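Local coordinates for protein exocyst complex component EXO70 (Saccharomyces cerevisiae, PDB 2B1E) that helps assemble the exocyst, the complex that tethers secretory vesicles to sites of exocytosis, and binds phosphatidylinositol 4,5-bisphosphate and small GTPases, at residues Val88-Ile93 and Asp141-Glu146; Asn95-Phe100 and Gly145-Leu150. All coordinates share one frame; numbering follows the deposited sequence.

Contact 1 of 2, residues Val88-Ile93 and Asp141-Glu146; sequences VYFISI and DILVGE
I142 points its CG2 methyl at both F90 and I91, so that a single branch serves as the main point of contact between helix 66-94 and helix 136-155. The closer partner is I91, whose CG1 lies 3.6 Å from I142 CG2; the two isoleucine side chains run roughly perpendicular to each other, and the CD1 end of I91 reaches the same methyl at 4.0 Å. Beside this, I142 CG2 meets the rim of the F90 ring at CD2, 3.9 Å away and in the plane of the ring, an edge contact rather than a stack over a face. F90 holds its ring anti to its own backbone N (chi1 -174°), an orientation that carries the rim on past I142 to L143, where F90 CE2 comes within 4.2 Å of L143 CB. I91 also touches E146: its CG2 branch lies 3.9 Å from E146 OE1, across a side chain that bends at chi2 (-51°) and brings its carboxylate back over the isoleucine.

The local axes run nearly parallel, crossing at -27° and 10.5 Å apart at their closest. That is a fairly wide spacing, bridged by side chains while the backbones stay well separated. L123 and I126 of helix 117-132 also pack on F90, placing its ring among three helices, while L94 adds to the same interface beside L143 and E146. The contact thus belongs to the stacked helical bundles of the Exo70 rod, in its N-terminal part. No hydrogen bond or salt bridge joins the two segments, so their association here rests on apolar packing, with the E146 carboxylate at its margin bound in a salt bridge to K149, outside the two segments.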
loop_
_atom_site.group_PDB
_atom_site.type_symbol
_atom_site.label_atom_id
_atom_site.label_comp_id
_atom_site.label_asym_id
_atom_site.label_seq_id
_atom_site.Cartn_x
_atom_site.Cartn_y
_atom_site.Cartn_z
ATOM N N VAL A 88 -6.958 6.352 48.771
ATOM C CA VAL A 88 -5.764 7.189 48.628
ATOM C C VAL A 88 -4.551 6.291 48.361
ATOM O O VAL A 88 -3.730 6.545 47.472
ATOM C CB VAL A 88 -5.486 8.007 49.935
ATOM C CG1 VAL A 88 -4.126 8.697 49.837
ATOM C CG2 VAL A 88 -6.580 9.036 50.143
ATOM N N TYR A 89 -4.453 5.231 49.147
ATOM C CA TYR A 89 -3.357 4.274 49.041
ATOM C C TYR A 89 -3.364 3.581 47.674
ATOM O O TYR A 89 -2.310 3.358 47.071
ATOM C CB TYR A 89 -3.494 3.227 50.149
ATOM C CG TYR A 89 -2.243 2.424 50.415
ATOM C CD1 TYR A 89 -1.224 2.935 51.213
ATOM C CD2 TYR A 89 -2.096 1.138 49.898
ATOM C CE1 TYR A 89 -0.087 2.182 51.501
ATOM C CE2 TYR A 89 -0.977 0.380 50.175
ATOM C CZ TYR A 89 0.027 0.907 50.982
ATOM O OH TYR A 89 1.118 0.142 51.291
ATOM N N PHE A 90 -4.559 3.221 47.216
ATOM C CA PHE A 90 -4.760 2.562 45.926
ATOM C C PHE A 90 -4.261 3.471 44.793
ATOM O O PHE A 90 -3.471 3.062 43.935
ATOM C CB PHE A 90 -6.259 2.277 45.748
ATOM C CG PHE A 90 -6.610 1.466 44.516
ATOM C CD1 PHE A 90 -6.346 0.095 44.455
ATOM C CD2 PHE A 90 -7.282 2.062 43.446
ATOM C CE1 PHE A 90 -6.756 -0.669 43.347
ATOM C CE2 PHE A 90 -7.694 1.310 42.335
ATOM C CZ PHE A 90 -7.429 -0.058 42.290
ATOM N N ILE A 91 -4.738 4.706 44.807
ATOM C CA ILE A 91 -4.382 5.703 43.803
ATOM C C ILE A 91 -2.881 6.008 43.845
ATOM O O ILE A 91 -2.240 6.232 42.816
ATOM C CB ILE A 91 -5.190 7.004 44.047
ATOM C CG1 ILE A 91 -6.681 6.749 43.759
ATOM C CG2 ILE A 91 -4.680 8.111 43.161
ATOM C CD1 ILE A 91 -7.606 7.900 44.177
ATOM N N SER A 92 -2.316 6.010 45.041
ATOM C CA SER A 92 -0.900 6.284 45.173
ATOM C C SER A 92 -0.058 5.206 44.477
ATOM O O SER A 92 0.876 5.519 43.740
ATOM C CB SER A 92 -0.525 6.373 46.652
ATOM O OG SER A 92 0.858 6.585 46.783
ATOM N N ILE A 93 -0.382 3.938 44.718
ATOM C CA ILE A 93 0.358 2.849 44.092
ATOM C C ILE A 93 0.247 2.953 42.573
ATOM O O ILE A 93 1.239 2.811 41.852
ATOM C CB ILE A 93 -0.179 1.474 44.538
ATOM C CG1 ILE A 93 0.135 1.249 46.014
ATOM C CG2 ILE A 93 0.452 0.364 43.714
ATOM C CD1 ILE A 93 -0.356 -0.080 46.550
ATOM N N ASP A 141 -13.895 2.534 38.449
ATOM C CA ASP A 141 -13.794 3.841 37.788
ATOM C C ASP A 141 -12.489 4.550 38.170
ATOM O O ASP A 141 -11.885 5.239 37.346
ATOM C CB ASP A 141 -14.986 4.738 38.141
ATOM C CG ASP A 141 -16.304 4.231 37.555
ATOM O OD1 ASP A 141 -16.295 3.622 36.461
ATOM O OD2 ASP A 141 -17.354 4.461 38.190
ATOM N N ILE A 142 -12.055 4.377 39.415
ATOM C CA ILE A 142 -10.798 4.967 39.878
ATOM C C ILE A 142 -9.634 4.297 39.150
ATOM O O ILE A 142 -8.725 4.976 38.655
ATOM C CB ILE A 142 -10.629 4.800 41.418
ATOM C CG1 ILE A 142 -11.559 5.770 42.141
ATOM C CG2 ILE A 142 -9.176 5.092 41.838
ATOM C CD1 ILE A 142 -11.765 5.464 43.608
ATOM N N LEU A 143 -9.661 2.966 39.076
ATOM C CA LEU A 143 -8.611 2.235 38.373
ATOM C C LEU A 143 -8.536 2.737 36.933
ATOM O O LEU A 143 -7.487 3.181 36.468
ATOM C CB LEU A 143 -8.900 0.733 38.362
ATOM C CG LEU A 143 -7.963 -0.146 37.513
ATOM C CD1 LEU A 143 -6.526 -0.012 38.006
ATOM C CD2 LEU A 143 -8.404 -1.617 37.590
ATOM N N VAL A 144 -9.663 2.664 36.234
ATOM C CA VAL A 144 -9.743 3.098 34.840
ATOM C C VAL A 144 -9.279 4.536 34.662
ATOM O O VAL A 144 -8.477 4.832 33.776
ATOM C CB VAL A 144 -11.190 2.982 34.311
ATOM C CG1 VAL A 144 -11.323 3.695 32.972
ATOM C CG2 VAL A 144 -11.565 1.524 34.182
ATOM N N GLY A 145 -9.792 5.419 35.510
ATOM C CA GLY A 145 -9.440 6.825 35.429
ATOM C C GLY A 145 -7.958 7.091 35.585
ATOM O O GLY A 145 -7.380 7.848 34.812
ATOM N N GLU A 146 -7.335 6.465 36.577
ATOM C CA GLU A 146 -5.915 6.673 36.817
ATOM C C GLU A 146 -5.033 6.116 35.700
ATOM O O GLU A 146 -4.068 6.760 35.293
ATOM C CB GLU A 146 -5.501 6.058 38.156
ATOM C CG GLU A 146 -6.083 6.757 39.381
ATOM C CD GLU A 146 -5.851 8.262 39.372
ATOM O OE1 GLU A 146 -4.682 8.698 39.289
ATOM O OE2 GLU A 146 -6.844 9.014 39.451
#

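Contact 2 of 2, residues Asn95-Phe100 and Gly145-Leu150; sequences NSIKPF and GERSKL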
loop_
_atom_site.group_PDB
_atom_site.type_symbol
_atom_site.label_atom_id
_atom_site.label_comp_id
_atom_site.label_asym_id
_atom_site.label_seq_id
_atom_site.Cartn_x
_atom_site.Cartn_y
_atom_site.Cartn_z
ATOM N N ASN A 95 -0.139 5.510 40.829
ATOM C CA ASN A 95 0.654 6.621 40.326
ATOM C C ASN A 95 2.149 6.528 40.637
ATOM O O ASN A 95 2.893 7.493 40.446
ATOM C CB ASN A 95 0.074 7.941 40.823
ATOM C CG ASN A 95 -1.218 8.299 40.116
ATOM O OD1 ASN A 95 -2.316 8.029 40.608
ATOM N ND2 ASN A 95 -1.093 8.890 38.942
ATOM N N SER A 96 2.589 5.365 41.104
ATOM C CA SER A 96 4.000 5.159 41.395
ATOM C C SER A 96 4.755 5.189 40.061
ATOM O O SER A 96 5.955 5.444 40.018
ATOM C CB SER A 96 4.210 3.819 42.097
ATOM O OG SER A 96 3.711 2.748 41.318
ATOM N N ILE A 97 4.042 4.923 38.972
ATOM C CA ILE A 97 4.638 4.969 37.636
ATOM C C ILE A 97 4.320 6.347 37.070
ATOM O O ILE A 97 3.145 6.694 36.921
ATOM C CB ILE A 97 4.023 3.922 36.674
ATOM C CG1 ILE A 97 4.151 2.520 37.257
ATOM C CG2 ILE A 97 4.726 3.995 35.311
ATOM C CD1 ILE A 97 3.739 1.404 36.281
ATOM N N LYS A 98 5.352 7.129 36.746
ATOM C CA LYS A 98 5.132 8.474 36.211
ATOM C C LYS A 98 5.104 8.513 34.687
ATOM O O LYS A 98 5.679 7.648 34.019
ATOM C CB LYS A 98 6.219 9.439 36.705
ATOM C CG LYS A 98 6.540 9.341 38.188
ATOM C CD LYS A 98 5.314 9.539 39.071
ATOM C CE LYS A 98 5.703 9.449 40.549
ATOM N NZ LYS A 98 4.533 9.566 41.482
ATOM N N PRO A 99 4.429 9.522 34.115
ATOM C CA PRO A 99 4.356 9.644 32.660
ATOM C C PRO A 99 5.774 9.670 32.099
ATOM O O PRO A 99 6.690 10.209 32.723
ATOM C CB PRO A 99 3.630 10.970 32.462
ATOM C CG PRO A 99 2.732 11.041 33.663
ATOM C CD PRO A 99 3.649 10.587 34.772
ATOM N N PHE A 100 5.961 9.088 30.925
ATOM C CA PHE A 100 7.282 9.052 30.327
ATOM C C PHE A 100 7.163 9.052 28.819
ATOM O O PHE A 100 6.127 8.683 28.277
ATOM C CB PHE A 100 8.027 7.799 30.795
ATOM C CG PHE A 100 7.437 6.519 30.278
ATOM C CD1 PHE A 100 7.696 6.090 28.974
ATOM C CD2 PHE A 100 6.597 5.758 31.078
ATOM C CE1 PHE A 100 7.125 4.927 28.479
ATOM C CE2 PHE A 100 6.018 4.588 30.591
ATOM C CZ PHE A 100 6.282 4.172 29.290
ATOM N N GLY A 145 -9.792 5.419 35.510
ATOM C CA GLY A 145 -9.440 6.825 35.429
ATOM C C GLY A 145 -7.958 7.091 35.585
ATOM O O GLY A 145 -7.380 7.848 34.812
ATOM N N GLU A 146 -7.335 6.465 36.577
ATOM C CA GLU A 146 -5.915 6.673 36.817
ATOM C C GLU A 146 -5.033 6.116 35.700
ATOM O O GLU A 146 -4.068 6.760 35.293
ATOM C CB GLU A 146 -5.501 6.058 38.156
ATOM C CG GLU A 146 -6.083 6.757 39.381
ATOM C CD GLU A 146 -5.851 8.262 39.372
ATOM O OE1 GLU A 146 -4.682 8.698 39.289
ATOM O OE2 GLU A 146 -6.844 9.014 39.451
ATOM N N ARG A 147 -5.361 4.927 35.209
ATOM C CA ARG A 147 -4.584 4.313 34.145
ATOM C C ARG A 147 -4.669 5.077 32.828
ATOM O O ARG A 147 -3.647 5.353 32.204
ATOM C CB ARG A 147 -5.022 2.862 33.928
ATOM C CG ARG A 147 -4.613 1.907 35.046
ATOM C CD ARG A 147 -3.097 1.841 35.174
ATOM N NE ARG A 147 -2.470 1.509 33.897
ATOM C CZ ARG A 147 -1.162 1.570 33.664
ATOM N NH1 ARG A 147 -0.328 1.953 34.624
ATOM N NH2 ARG A 147 -0.688 1.255 32.469
ATOM N N SER A 148 -5.879 5.427 32.401
ATOM C CA SER A 148 -6.021 6.136 31.138
ATOM C C SER A 148 -5.382 7.524 31.187
ATOM O O SER A 148 -4.915 8.029 30.168
ATOM C CB SER A 148 -7.499 6.228 30.718
ATOM O OG SER A 148 -8.277 6.899 31.684
ATOM N N LYS A 149 -5.339 8.138 32.363
ATOM C CA LYS A 149 -4.718 9.451 32.469
ATOM C C LYS A 149 -3.207 9.322 32.294
ATOM O O LYS A 149 -2.590 10.093 31.558
ATOM C CB LYS A 149 -5.042 10.105 33.817
ATOM C CG LYS A 149 -6.492 10.555 33.946
ATOM C CD LYS A 149 -6.713 11.465 35.152
ATOM C CE LYS A 149 -6.414 10.769 36.479
ATOM N NZ LYS A 149 -4.950 10.551 36.704
ATOM N N LEU A 150 -2.623 8.331 32.959
ATOM C CA LEU A 150 -1.191 8.087 32.891
ATOM C C LEU A 150 -0.753 7.820 31.444
ATOM O O LEU A 150 0.171 8.459 30.931
ATOM C CB LEU A 150 -0.833 6.879 33.756
ATOM C CG LEU A 150 0.609 6.662 34.239
ATOM C CD1 LEU A 150 0.788 5.193 34.588
ATOM C CD2 LEU A 150 1.620 7.068 33.183
#
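L150 meets the loop with both of its methyls. CD1 lies 3.6 Å from the carbonyl oxygen I97 O and 4.1 Å from I97 CB, whereas CD2 packs along the proline, 3.8 Å from P99 CA. A chi1 of -160° swings CG of L150 away from the backbone N and sets this fork against the main chain of the loop as much as against its side chains. Nearer the start of both segments, N95 OD1 as modelled and E146 OE1 are 2.8 Å apart, the amide and carboxylate planes turned 63° from each other.

One turn on, K149 NZ forms a salt bridge with E146 OE1 at 3.2 Å, approaching from above the carboxylate plane. An alanine in place of E146 would probably leave the K149 ammonium without this carboxylate and open a gap beside N95. In the loop, K98 folds back to donate from NZ to N95 O at 2.8 Å, tying the loop back to the residue at which helix 66-94 gives way. R147 brings NH1 to 4.4 Å from I97 CD1, while its guanidinium is held by E194 and Y115.

The loop connects helix 66-94 to helix 102-108 and lies along helix 136-155, where P99 also touches K153; F100 continues toward helix 180-201, packing on F190.

How the contacts relate
Both contacts use helix 136-155 and share G145 and E146, with their centres about 9 Å apart. Contact 1 joins this helix to the end of helix 66-94, and contact 2 follows the chain onward, where that helix gives way to a loop. Each is partly buried, but none of the residues that touch in contact 1 is exposed, whereas in contact 2 K98 and P99 are. The chemistry shifts accordingly, from side chain against side chain between two helices to leucine methyls against loop backbone, with charged groups close by. E146 spans the two, its carboxylate bordering an isoleucine in contact 1 and facing polar groups in contact 2.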